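Local coordinates for protein MGS-MChE2 (Uncultured bacterium, PDB 5JD6) that probably hydrolyses carboxylic esters, as an alpha/beta hydrolase of esterase type recovered from a lagoon sediment metagenome, at residues A[93-98]-A[177-182]; A[30-35]-A[51-56]; A[213-216]-A[222-225]; A[197-200]-A[205-208]; A[160-163]-A[168-171]. All blocks are in the same frame, centred on the assembly; numbering follows the deposited sequence.

Four of the five contacts lie on or beside the alpha/beta hydrolase core, and interaction 5 lies at its edge. Interactions 1, 2 and 4 are partly buried; interactions 3 and 5 are surface contacts. Interactions 1 and 4 each rest on one ring N-H given to a backbone carbonyl near a helix end or in a loop. Interaction 2 is mostly apolar. Interactions 3 and 5 combine aliphatic contact with lysines whose polar or cation-pi partners lie outside the segments. Interactions 1 and 5 share helix 169-181. Interactions 3 and 4 meet through neighbouring strands 195-200 and 221-226. Interactions 2 and 3 lie on opposite sides of the chain's centre, about 24 Å apart between centres.

Interaction 1 of 5, residues A[93-98]-A[177-182]; sequences GGHIAL and KSAIRH
His95 reaches Ala179 and His182 because its CG stands anti to the backbone N (chi1 -165°). This turns the imidazole out of helix 92-103 and toward the end of helix 169-181. Two edge atoms of the ring then meet two backbone carbonyls. His95 NE2 donates a hydrogen bond to His182 O at 3.1 Å. The bond is bent, with an N-H...O angle of 138°. The oxygen lies in the imidazole plane, while the nitrogen is tilted 21° from the carbonyl plane. Next to it, His95 CE1 sits 3.1 Å from Ala179 O, again at the ring edge. This is a close C-H to oxygen approach. The methyl group of Ala179 meets the same ring, its CB lying 3.9 Å from His95 ND1. Helix 92-103 starts within the probable nucleophile elbow of the alpha/beta hydrolase fold, a GxSxG sequence that ends at Gly93 and holds the likely nucleophile Ser91. His95 thus ties the start of this helix to a helix from the region between strands 108-113 and 195-200. His182 is the residue where the backbone first leaves helical angles, and its carbonyl receives the imidazole N-H. Ser117 and Met184, both in loops, also touch the side chain of His95. On the other helix, Ala179 also packs on Val66 of helix 66-80.

Interaction 2 of 5, residues A[30-35]-A[51-56]; sequences GGLSNF and IPELPL
This is a small, mainly apolar contact between a loop and the end of a strand: Leu32 and Phe35 meet Ile51, and Leu32 also meets Glu53. The loop runs from strand 20-25 to helix 36-41. Its partner is the C-terminal end of strand 47-52 and the residues that follow. Leu32 and Ile51 lie alongside each other and point opposite ways, with Leu32 CD2 3.6 Å from Ile51 CG2. The other branch of Ile51 is used too. Its CG1 stands beside the backbone N (chi1 -45°) and carries CD1 to within 4.1 Å of Phe35 CB. So the two branches of one isoleucine serve two loop residues, and Phe35 takes part through its CB and not its ring. In alpha/beta hydrolases the loop after the strand equivalent to 20-25 commonly supplies part of the oxyanion hole, so the contact probably flanks that region. Phe35 holds the N-cap position of helix 36-41, and its side chain also packs on Ile24, His26 and Met234. Glu53 faces Leu32 head-on. A bend at chi2 (-51°) folds the glutamate chain so that one carboxylate oxygen comes up to the fork of the leucine. Glu53 OE2 is 3.1 Å from Leu32 CD1 and 3.2 Å from Leu32 CD2, a tight approach of oxygen to methyl groups. Its other oxygen, OE1, takes a weak hydrogen bond from His26 NE2. Glu53 and Ile51 also bond through their backbones to Thr12 and Leu14 of strand 11-16.

Interaction 3 of 5, residues A[213-216]-A[222-225]; sequences DFKR and DLYW
Lys215 and Leu223 make the apolar part of this surface contact. Lys215 CB lies 3.9 Å from Leu223 CD2, so the base of the lysine chain rests against one methyl of the leucine. With CG anti to the backbone N (chi1 -179°), Leu223 reaches out to the helix. Its CG also sits over one face of the Trp225 ring, offset toward the rim and 4.0 Å above the plane.

The polar part is looser. The lysine chain bends at chi2 (62°) and ends near Asp222, with Lys215 NZ 4.3 Å from Asp222 CA. The charges do not meet: Lys215 NZ and Asp222 OD1 are 4.8 Å apart. The ammonium is instead hydrogen-bonded to the backbone oxygen of Ala221. The carboxylate takes a hydrogen bond from Trp248 NE1 at OD2.

A salt bridge lies within the helix. Arg216 NH2 gives a short bond of 2.7 Å to Asp213 OD1, and the acceptor lies in the guanidinium plane. The oxygen is met from above the carboxylate plane. Arg216 NE adds a weak bond to the same oxygen.

Helix 208-217 and strand 221-226 complete a beta-alpha-beta unit with strand 195-200. Strand 221-226 is the outermost strand at this end of the sheet in the chain. Leu223 also packs on Ala211 and Glu212 of the helix and on Ile197 of the neighbouring strand.

Interaction 4 of 5, residues A[197-200]-A[205-208]; sequences IIWG and VTPP
Trp199 and Thr206 share the one hydrogen bond of this contact. Trp199 NE1 donates to Thr206 O at 2.8 Å, with an N-H...O angle of 153°. The donor comes in almost along the C=O axis (166°), and the oxygen lies in the plane of the indole. A buried ring nitrogen is thereby matched by a loop carbonyl, which would hold the ring against rotation.

Strand 195-200 is the seventh strand of the alpha/beta hydrolase sheet. The turn after it is where this fold usually carries its catalytic acid. Asp203 lies in this turn and is the probable acid of a Ser-His-Asp triad with Ser91 and His231. Its OD1 accepts a hydrogen bond from the backbone N of Thr206. The side chain of Thr206 also touches His231. So Thr206 meets two of the three probable triad residues, Asp203 and His231, while its carbonyl is held by Trp199.

The remaining contacts are van der Waals in kind. The indole and the threonine side chain run nearly perpendicular. Thr206 OG1 stands between its backbone N and carbonyl carbon (chi1 56°), which brings it 3.2 Å from Trp199 CZ2. Thr206 CB follows at 3.7 Å from Trp199 CZ2. Pro207 O lies off to one side, 3.9 Å from Trp199 NE1, and is not bonded to it. Pro208 CA approaches Trp199 CD1 at 4.2 Å, obliquely to the ring. Trp199 also packs on Ala211 of helix 208-217 and on Trp225 of strand 221-226.

Interaction 5 of 5, residues A[160-163]-A[168-171]; sequences YETV and KLVK
Thr162, Leu169 and Lys168 have the most surface buried here. Thr162 meets Leu169 through both its backbone and its methyl. Thr162 O lies 3.2 Å from Leu169 CB, so the carbonyl oxygen rests close against the base of the leucine side chain. Farther out along the leucine, Thr162 CG2 is 3.9 Å from Leu169 CD1. The threonine methyl stands anti to its backbone N, with OG1 on the other branch (chi1 -69°), and this turns carbon and not oxygen to the leucine.

Lys168 comes just before helix 169-181. Its chain is extended as far as CD and then bends at chi3 (-68°), bringing the end round toward Glu161. Lys168 NZ is 4.4 Å from Glu161 CG but 5.8 Å from Glu161 OE2, so no salt bridge forms. The lysine makes a cation-pi contact with Tyr57. Tyr57 also takes a hydrogen bond at its backbone O from Lys171 NZ.

The contact joins the short, weakly bonded helix 160-164 to the start of helix 169-181 across a short connection. Both lie between strands 108-113 and 195-200, where alpha/beta hydrolases often insert a cap, and they probably belong to one. Residues 120-152 of the same region are not modelled.

With no hydrogen bond or salt bridge across the two segments, the pairing rests on van der Waals contact and perhaps a weak long-range attraction between Glu161 and Lys168.

Interaction 1 of 5, residues A[93-98]-A[177-182]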
# COMPACT_ATOMS: atom_id res chain seq x y z
N GLY A 93 0.35 -0.82 -4.56
CA GLY A 93 0.61 0.08 -3.45
C GLY A 93 1.55 -0.53 -2.42
O GLY A 93 2.41 0.15 -1.88
N GLY A 94 1.37 -1.82 -2.16
CA GLY A 94 2.25 -2.54 -1.25
C GLY A 94 3.67 -2.57 -1.77
O GLY A 94 4.63 -2.48 -0.99
N HIS A 95 3.81 -2.71 -3.08
CA HIS A 95 5.12 -2.72 -3.72
C HIS A 95 5.79 -1.35 -3.58
O HIS A 95 6.99 -1.26 -3.30
CB HIS A 95 5.00 -3.12 -5.19
CG HIS A 95 6.30 -3.49 -5.83
ND1 HIS A 95 6.38 -3.93 -7.14
CD2 HIS A 95 7.56 -3.50 -5.35
CE1 HIS A 95 7.65 -4.19 -7.43
NE2 HIS A 95 8.38 -3.94 -6.36
N ILE A 96 5.01 -0.29 -3.78
CA ILE A 96 5.50 1.07 -3.59
C ILE A 96 5.96 1.27 -2.15
O ILE A 96 7.01 1.85 -1.90
CB ILE A 96 4.43 2.13 -3.93
CG1 ILE A 96 3.79 1.85 -5.29
CG2 ILE A 96 5.03 3.52 -3.88
CD1 ILE A 96 4.76 1.88 -6.43
N ALA A 97 5.14 0.79 -1.22
CA ALA A 97 5.44 0.90 0.20
C ALA A 97 6.72 0.15 0.55
O ALA A 97 7.57 0.66 1.28
CB ALA A 97 4.28 0.37 1.03
N LEU A 98 6.85 -1.07 0.03
CA LEU A 98 8.05 -1.88 0.23
C LEU A 98 9.30 -1.17 -0.25
O LEU A 98 10.29 -1.07 0.48
CB LEU A 98 7.91 -3.23 -0.48
CG LEU A 98 7.21 -4.34 0.29
CD1 LEU A 98 6.55 -5.32 -0.66
CD2 LEU A 98 8.20 -5.07 1.20
N LYS A 177 6.56 -3.38 -16.24
CA LYS A 177 7.96 -3.62 -16.57
C LYS A 177 8.86 -3.17 -15.44
O LYS A 177 9.76 -3.89 -15.02
CB LYS A 177 8.33 -2.90 -17.87
CG LYS A 177 9.81 -2.94 -18.21
CD LYS A 177 10.13 -2.03 -19.38
CE LYS A 177 11.62 -1.97 -19.65
NZ LYS A 177 11.94 -1.07 -20.80
N SER A 178 8.61 -1.96 -14.94
CA SER A 178 9.37 -1.41 -13.82
C SER A 178 9.19 -2.23 -12.55
O SER A 178 10.14 -2.42 -11.79
CB SER A 178 8.96 0.04 -13.57
OG SER A 178 9.53 0.53 -12.37
N ALA A 179 7.97 -2.70 -12.32
CA ALA A 179 7.65 -3.46 -11.12
C ALA A 179 8.40 -4.79 -11.05
O ALA A 179 9.07 -5.08 -10.07
CB ALA A 179 6.15 -3.71 -11.04
N ILE A 180 8.29 -5.59 -12.11
CA ILE A 180 8.90 -6.91 -12.14
C ILE A 180 10.42 -6.82 -12.20
O ILE A 180 11.12 -7.65 -11.61
CB ILE A 180 8.39 -7.73 -13.34
CG1 ILE A 180 6.86 -7.71 -13.38
CG2 ILE A 180 8.89 -9.17 -13.27
CD1 ILE A 180 6.26 -8.62 -14.42
N ARG A 181 10.93 -5.82 -12.90
CA ARG A 181 12.37 -5.57 -12.96
C ARG A 181 12.91 -5.27 -11.56
O ARG A 181 14.04 -5.63 -11.23
CB ARG A 181 12.67 -4.40 -13.91
CG ARG A 181 14.12 -3.94 -13.91
CD ARG A 181 14.27 -2.66 -14.73
NE ARG A 181 15.57 -2.02 -14.51
CZ ARG A 181 15.88 -0.81 -14.96
NH1 ARG A 181 15.00 -0.10 -15.65
NH2 ARG A 181 17.08 -0.30 -14.71
N HIS A 182 12.06 -4.65 -10.77
CA HIS A 182 12.32 -4.26 -9.40
C HIS A 182 11.87 -5.29 -8.39
O HIS A 182 11.08 -5.00 -7.51
CB HIS A 182 11.57 -2.96 -9.19
CG HIS A 182 12.42 -1.80 -8.84
ND1 HIS A 182 12.27 -0.58 -9.43
CD2 HIS A 182 13.42 -1.67 -7.95
CE1 HIS A 182 13.14 0.27 -8.93
NE2 HIS A 182 13.85 -0.37 -8.02

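Interaction 2 of 5, residues A[30-35]-A[51-56]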
# COMPACT_ATOMS: atom_id res chain seq x y z
N GLY A 30 -7.50 0.49 -7.53
CA GLY A 30 -7.99 1.21 -6.38
C GLY A 30 -8.79 2.49 -6.58
O GLY A 30 -8.28 3.49 -7.09
N GLY A 31 -10.05 2.43 -6.18
CA GLY A 31 -10.78 3.62 -5.81
C GLY A 31 -10.48 3.77 -4.33
O GLY A 31 -9.80 2.91 -3.77
N LEU A 32 -10.95 4.82 -3.69
CA LEU A 32 -10.67 4.99 -2.27
C LEU A 32 -11.75 4.33 -1.43
O LEU A 32 -11.71 4.38 -0.20
CB LEU A 32 -10.52 6.46 -1.91
CG LEU A 32 -9.33 7.13 -2.60
CD1 LEU A 32 -8.96 8.41 -1.88
CD2 LEU A 32 -8.14 6.18 -2.66
N SER A 33 -12.70 3.70 -2.10
CA SER A 33 -13.74 2.94 -1.43
C SER A 33 -13.17 1.62 -0.91
O SER A 33 -13.83 0.89 -0.17
CB SER A 33 -14.93 2.68 -2.36
OG SER A 33 -15.83 1.74 -1.80
N ASN A 34 -11.94 1.31 -1.32
CA ASN A 34 -11.24 0.12 -0.85
C ASN A 34 -11.02 0.17 0.65
O ASN A 34 -11.01 -0.86 1.32
CB ASN A 34 -9.89 -0.02 -1.55
CG ASN A 34 -10.00 -0.03 -3.06
OD1 ASN A 34 -11.06 0.20 -3.62
ND2 ASN A 34 -8.88 -0.30 -3.72
N PHE A 35 -10.84 1.38 1.17
CA PHE A 35 -10.33 1.55 2.52
C PHE A 35 -11.31 2.19 3.50
O PHE A 35 -10.90 2.62 4.58
CB PHE A 35 -9.05 2.38 2.48
CG PHE A 35 -7.92 1.70 1.77
CD1 PHE A 35 -7.75 1.86 0.40
CD2 PHE A 35 -7.03 0.90 2.46
CE1 PHE A 35 -6.71 1.23 -0.25
CE2 PHE A 35 -5.99 0.27 1.81
CZ PHE A 35 -5.83 0.44 0.45
N ILE A 51 -4.62 9.10 2.77
CA ILE A 51 -4.63 8.35 1.52
C ILE A 51 -4.30 9.25 0.34
O ILE A 51 -5.19 9.85 -0.26
CB ILE A 51 -5.98 7.66 1.28
CG1 ILE A 51 -6.48 6.99 2.56
CG2 ILE A 51 -5.87 6.65 0.15
CD1 ILE A 51 -7.76 6.22 2.38
N PRO A 52 -3.00 9.34 -0.01
CA PRO A 52 -2.54 10.17 -1.12
C PRO A 52 -2.79 9.53 -2.48
O PRO A 52 -2.70 8.31 -2.61
CB PRO A 52 -1.04 10.30 -0.86
CG PRO A 52 -0.69 9.03 -0.16
CD PRO A 52 -1.88 8.68 0.69
N GLU A 53 -3.12 10.34 -3.48
CA GLU A 53 -3.29 9.83 -4.83
C GLU A 53 -1.99 9.93 -5.60
O GLU A 53 -1.54 11.02 -5.96
CB GLU A 53 -4.41 10.58 -5.56
CG GLU A 53 -5.73 10.44 -4.85
CD GLU A 53 -6.06 8.99 -4.55
OE1 GLU A 53 -6.04 8.16 -5.48
OE2 GLU A 53 -6.28 8.67 -3.36
N LEU A 54 -1.38 8.78 -5.85
CA LEU A 54 -0.12 8.71 -6.57
C LEU A 54 -0.32 9.05 -8.04
O LEU A 54 -1.38 8.79 -8.61
CB LEU A 54 0.50 7.32 -6.42
CG LEU A 54 0.74 6.87 -4.97
CD1 LEU A 54 1.46 5.53 -4.95
CD2 LEU A 54 1.52 7.92 -4.20
N PRO A 55 0.70 9.66 -8.66
CA PRO A 55 0.66 10.00 -10.09
C PRO A 55 0.97 8.80 -10.98
O PRO A 55 1.96 8.84 -11.72
CB PRO A 55 1.74 11.07 -10.21
CG PRO A 55 2.73 10.71 -9.16
CD PRO A 55 1.92 10.15 -8.01
N LEU A 56 0.15 7.76 -10.91
CA LEU A 56 0.38 6.54 -11.68
C LEU A 56 0.41 6.79 -13.18
O LEU A 56 1.28 6.28 -13.89
CB LEU A 56 -0.68 5.48 -11.36
CG LEU A 56 -0.68 4.82 -9.97
CD1 LEU A 56 0.73 4.64 -9.45
CD2 LEU A 56 -1.52 5.61 -8.99

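Interaction 3 of 5, residues A[213-216]-A[222-225]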
# COMPACT_ATOMS: atom_id res chain seq x y z
N ASP A 213 6.39 -16.24 1.48
CA ASP A 213 7.68 -15.81 0.96
C ASP A 213 8.12 -14.52 1.65
O ASP A 213 9.28 -14.37 2.03
CB ASP A 213 7.63 -15.62 -0.55
CG ASP A 213 7.64 -16.92 -1.32
OD1 ASP A 213 8.23 -17.90 -0.81
OD2 ASP A 213 7.06 -16.97 -2.42
N PHE A 214 7.18 -13.60 1.80
CA PHE A 214 7.41 -12.35 2.52
C PHE A 214 7.82 -12.62 3.96
O PHE A 214 8.75 -12.01 4.48
CB PHE A 214 6.17 -11.47 2.48
CG PHE A 214 6.12 -10.53 1.31
CD1 PHE A 214 7.21 -9.74 0.99
CD2 PHE A 214 4.98 -10.43 0.53
CE1 PHE A 214 7.17 -8.87 -0.08
CE2 PHE A 214 4.94 -9.57 -0.55
CZ PHE A 214 6.03 -8.79 -0.85
N LYS A 215 7.10 -13.54 4.60
CA LYS A 215 7.38 -13.92 5.98
C LYS A 215 8.76 -14.56 6.11
O LYS A 215 9.47 -14.31 7.09
CB LYS A 215 6.29 -14.87 6.50
CG LYS A 215 6.61 -15.52 7.83
CD LYS A 215 6.76 -14.50 8.94
CE LYS A 215 7.18 -15.17 10.24
NZ LYS A 215 7.45 -14.19 11.32
N ARG A 216 9.13 -15.37 5.13
CA ARG A 216 10.43 -16.04 5.13
C ARG A 216 11.59 -15.05 5.10
O ARG A 216 12.46 -15.07 5.97
CB ARG A 216 10.56 -16.98 3.93
CG ARG A 216 9.83 -18.31 4.08
CD ARG A 216 10.31 -19.33 3.05
NE ARG A 216 10.14 -18.86 1.67
CZ ARG A 216 11.15 -18.51 0.87
NH1 ARG A 216 12.40 -18.57 1.31
NH2 ARG A 216 10.90 -18.10 -0.37
N ASP A 222 5.34 -10.33 10.88
CA ASP A 222 4.30 -11.21 11.41
C ASP A 222 3.23 -11.47 10.35
O ASP A 222 2.84 -10.56 9.62
CB ASP A 222 3.67 -10.61 12.67
CG ASP A 222 4.68 -10.36 13.77
OD1 ASP A 222 5.10 -11.33 14.43
OD2 ASP A 222 5.07 -9.18 13.97
N LEU A 223 2.77 -12.71 10.27
CA LEU A 223 1.83 -13.11 9.23
C LEU A 223 0.49 -13.55 9.81
O LEU A 223 0.42 -14.42 10.68
CB LEU A 223 2.43 -14.24 8.39
CG LEU A 223 1.61 -14.80 7.23
CD1 LEU A 223 1.10 -13.68 6.33
CD2 LEU A 223 2.46 -15.78 6.42
N TYR A 224 -0.58 -12.93 9.32
CA TYR A 224 -1.94 -13.27 9.75
C TYR A 224 -2.83 -13.50 8.53
O TYR A 224 -2.77 -12.76 7.56
CB TYR A 224 -2.52 -12.17 10.64
CG TYR A 224 -1.62 -11.75 11.77
CD1 TYR A 224 -1.53 -12.50 12.93
CD2 TYR A 224 -0.84 -10.60 11.68
CE1 TYR A 224 -0.70 -12.12 13.97
CE2 TYR A 224 -0.01 -10.21 12.71
CZ TYR A 224 0.05 -10.98 13.86
OH TYR A 224 0.88 -10.60 14.89
N TRP A 225 -3.68 -14.52 8.60
CA TRP A 225 -4.55 -14.85 7.48
C TRP A 225 -6.02 -14.50 7.74
O TRP A 225 -6.46 -14.45 8.89
CB TRP A 225 -4.45 -16.34 7.14
CG TRP A 225 -3.31 -16.69 6.23
CD1 TRP A 225 -3.22 -16.43 4.89
CD2 TRP A 225 -2.10 -17.37 6.59
NE1 TRP A 225 -2.02 -16.90 4.40
CE2 TRP A 225 -1.32 -17.48 5.42
CE3 TRP A 225 -1.60 -17.89 7.79
CZ2 TRP A 225 -0.07 -18.09 5.41
CZ3 TRP A 225 -0.36 -18.50 7.78
CH2 TRP A 225 0.39 -18.59 6.60

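Interaction 4 of 5, residues A[197-200]-A[205-208]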
# COMPACT_ATOMS: atom_id res chain seq x y z
N ILE A 197 1.94 -8.63 7.96
CA ILE A 197 1.43 -9.19 6.71
C ILE A 197 0.07 -9.85 6.94
O ILE A 197 -0.02 -10.90 7.58
CB ILE A 197 2.41 -10.21 6.11
CG1 ILE A 197 3.84 -9.68 6.18
CG2 ILE A 197 2.02 -10.54 4.68
CD1 ILE A 197 4.88 -10.71 5.82
N ILE A 198 -0.98 -9.22 6.42
CA ILE A 198 -2.33 -9.76 6.51
C ILE A 198 -2.77 -10.23 5.13
O ILE A 198 -2.62 -9.50 4.15
CB ILE A 198 -3.32 -8.72 7.06
CG1 ILE A 198 -2.82 -8.19 8.41
CG2 ILE A 198 -4.71 -9.32 7.20
CD1 ILE A 198 -3.69 -7.09 8.99
N TRP A 199 -3.30 -11.44 5.03
CA TRP A 199 -3.56 -12.02 3.72
C TRP A 199 -4.85 -12.83 3.67
O TRP A 199 -5.22 -13.49 4.64
CB TRP A 199 -2.38 -12.90 3.31
CG TRP A 199 -2.00 -12.80 1.87
CD1 TRP A 199 -2.51 -13.51 0.83
CD2 TRP A 199 -0.99 -11.94 1.32
NE1 TRP A 199 -1.90 -13.14 -0.34
CE2 TRP A 199 -0.96 -12.18 -0.07
CE3 TRP A 199 -0.12 -10.99 1.86
CZ2 TRP A 199 -0.09 -11.50 -0.93
CZ3 TRP A 199 0.74 -10.32 1.01
CH2 TRP A 199 0.75 -10.58 -0.37
N GLY A 200 -5.53 -12.78 2.53
CA GLY A 200 -6.66 -13.65 2.29
C GLY A 200 -6.16 -15.07 2.08
O GLY A 200 -5.19 -15.28 1.35
N VAL A 205 -4.98 -13.45 -7.20
CA VAL A 205 -4.04 -12.54 -7.86
C VAL A 205 -2.64 -12.70 -7.28
O VAL A 205 -1.69 -12.99 -8.01
CB VAL A 205 -4.48 -11.07 -7.71
CG1 VAL A 205 -3.47 -10.15 -8.36
CG2 VAL A 205 -5.86 -10.87 -8.32
N THR A 206 -2.52 -12.52 -5.97
CA THR A 206 -1.27 -12.78 -5.27
C THR A 206 -1.47 -13.91 -4.28
O THR A 206 -1.81 -13.67 -3.12
CB THR A 206 -0.76 -11.53 -4.53
OG1 THR A 206 -1.77 -11.06 -3.62
CG2 THR A 206 -0.41 -10.43 -5.51
N PRO A 207 -1.27 -15.16 -4.74
CA PRO A 207 -1.49 -16.40 -3.98
C PRO A 207 -0.84 -16.38 -2.60
O PRO A 207 0.15 -15.67 -2.40
CB PRO A 207 -0.86 -17.47 -4.87
CG PRO A 207 -0.98 -16.92 -6.24
CD PRO A 207 -0.77 -15.44 -6.10
N PRO A 208 -1.39 -17.15 -1.65
CA PRO A 208 -0.89 -17.20 -0.27
C PRO A 208 0.57 -17.62 -0.16
O PRO A 208 1.20 -17.38 0.87
CB PRO A 208 -1.81 -18.23 0.41
CG PRO A 208 -2.42 -19.01 -0.71
CD PRO A 208 -2.55 -18.04 -1.84

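Interaction 5 of 5, residues A[160-163]-A[168-171]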
# COMPACT_ATOMS: atom_id res chain seq x y z
N TYR A 160 -10.66 -1.95 -18.94
CA TYR A 160 -10.88 -1.71 -20.36
C TYR A 160 -10.45 -0.28 -20.67
O TYR A 160 -10.14 0.06 -21.81
CB TYR A 160 -12.35 -1.94 -20.74
CG TYR A 160 -12.83 -1.12 -21.93
CD1 TYR A 160 -12.64 -1.57 -23.23
CD2 TYR A 160 -13.49 0.09 -21.74
CE1 TYR A 160 -13.08 -0.83 -24.31
CE2 TYR A 160 -13.93 0.83 -22.82
CZ TYR A 160 -13.72 0.37 -24.10
OH TYR A 160 -14.16 1.11 -25.17
N GLU A 161 -10.42 0.54 -19.63
CA GLU A 161 -9.92 1.90 -19.72
C GLU A 161 -8.46 1.87 -20.15
O GLU A 161 -8.01 2.71 -20.92
CB GLU A 161 -10.07 2.62 -18.38
CG GLU A 161 -10.54 4.08 -18.46
CD GLU A 161 -11.96 4.24 -19.01
OE1 GLU A 161 -12.61 3.24 -19.35
OE2 GLU A 161 -12.42 5.40 -19.08
N THR A 162 -7.73 0.88 -19.64
CA THR A 162 -6.31 0.71 -19.94
C THR A 162 -6.08 0.30 -21.40
O THR A 162 -5.10 0.71 -22.02
CB THR A 162 -5.67 -0.33 -18.99
OG1 THR A 162 -5.62 0.20 -17.66
CG2 THR A 162 -4.25 -0.68 -19.43
N VAL A 163 -6.99 -0.49 -21.96
CA VAL A 163 -6.77 -1.08 -23.28
C VAL A 163 -7.30 -0.24 -24.45
O VAL A 163 -7.11 -0.61 -25.61
CB VAL A 163 -7.40 -2.49 -23.37
CG1 VAL A 163 -6.90 -3.37 -22.24
CG2 VAL A 163 -8.91 -2.40 -23.36
N LYS A 168 -2.39 5.28 -22.12
CA LYS A 168 -2.30 4.92 -20.71
C LYS A 168 -1.86 3.47 -20.61
O LYS A 168 -1.33 3.02 -19.59
CB LYS A 168 -3.65 5.14 -20.01
CG LYS A 168 -3.73 4.68 -18.56
CD LYS A 168 -5.15 4.78 -18.03
CE LYS A 168 -5.59 6.22 -17.89
NZ LYS A 168 -6.94 6.32 -17.27
N LEU A 169 -2.09 2.75 -21.70
CA LEU A 169 -1.64 1.37 -21.85
C LEU A 169 -0.12 1.30 -21.74
O LEU A 169 0.42 0.42 -21.07
CB LEU A 169 -2.11 0.80 -23.18
CG LEU A 169 -1.67 -0.61 -23.56
CD1 LEU A 169 -1.97 -1.59 -22.44
CD2 LEU A 169 -2.35 -1.04 -24.85
N VAL A 170 0.55 2.24 -22.39
CA VAL A 170 2.01 2.30 -22.36
C VAL A 170 2.50 2.54 -20.94
O VAL A 170 3.50 1.95 -20.51
CB VAL A 170 2.55 3.41 -23.28
CG1 VAL A 170 4.03 3.18 -23.56
CG2 VAL A 170 1.76 3.47 -24.57
N LYS A 171 1.80 3.40 -20.22
CA LYS A 171 2.16 3.72 -18.84
C LYS A 171 1.93 2.52 -17.93
O LYS A 171 2.75 2.23 -17.06
CB LYS A 171 1.36 4.93 -18.35
CG LYS A 171 1.77 6.23 -19.03
CD LYS A 171 0.80 7.36 -18.72
CE LYS A 171 1.18 8.63 -19.47
NZ LYS A 171 0.14 9.69 -19.35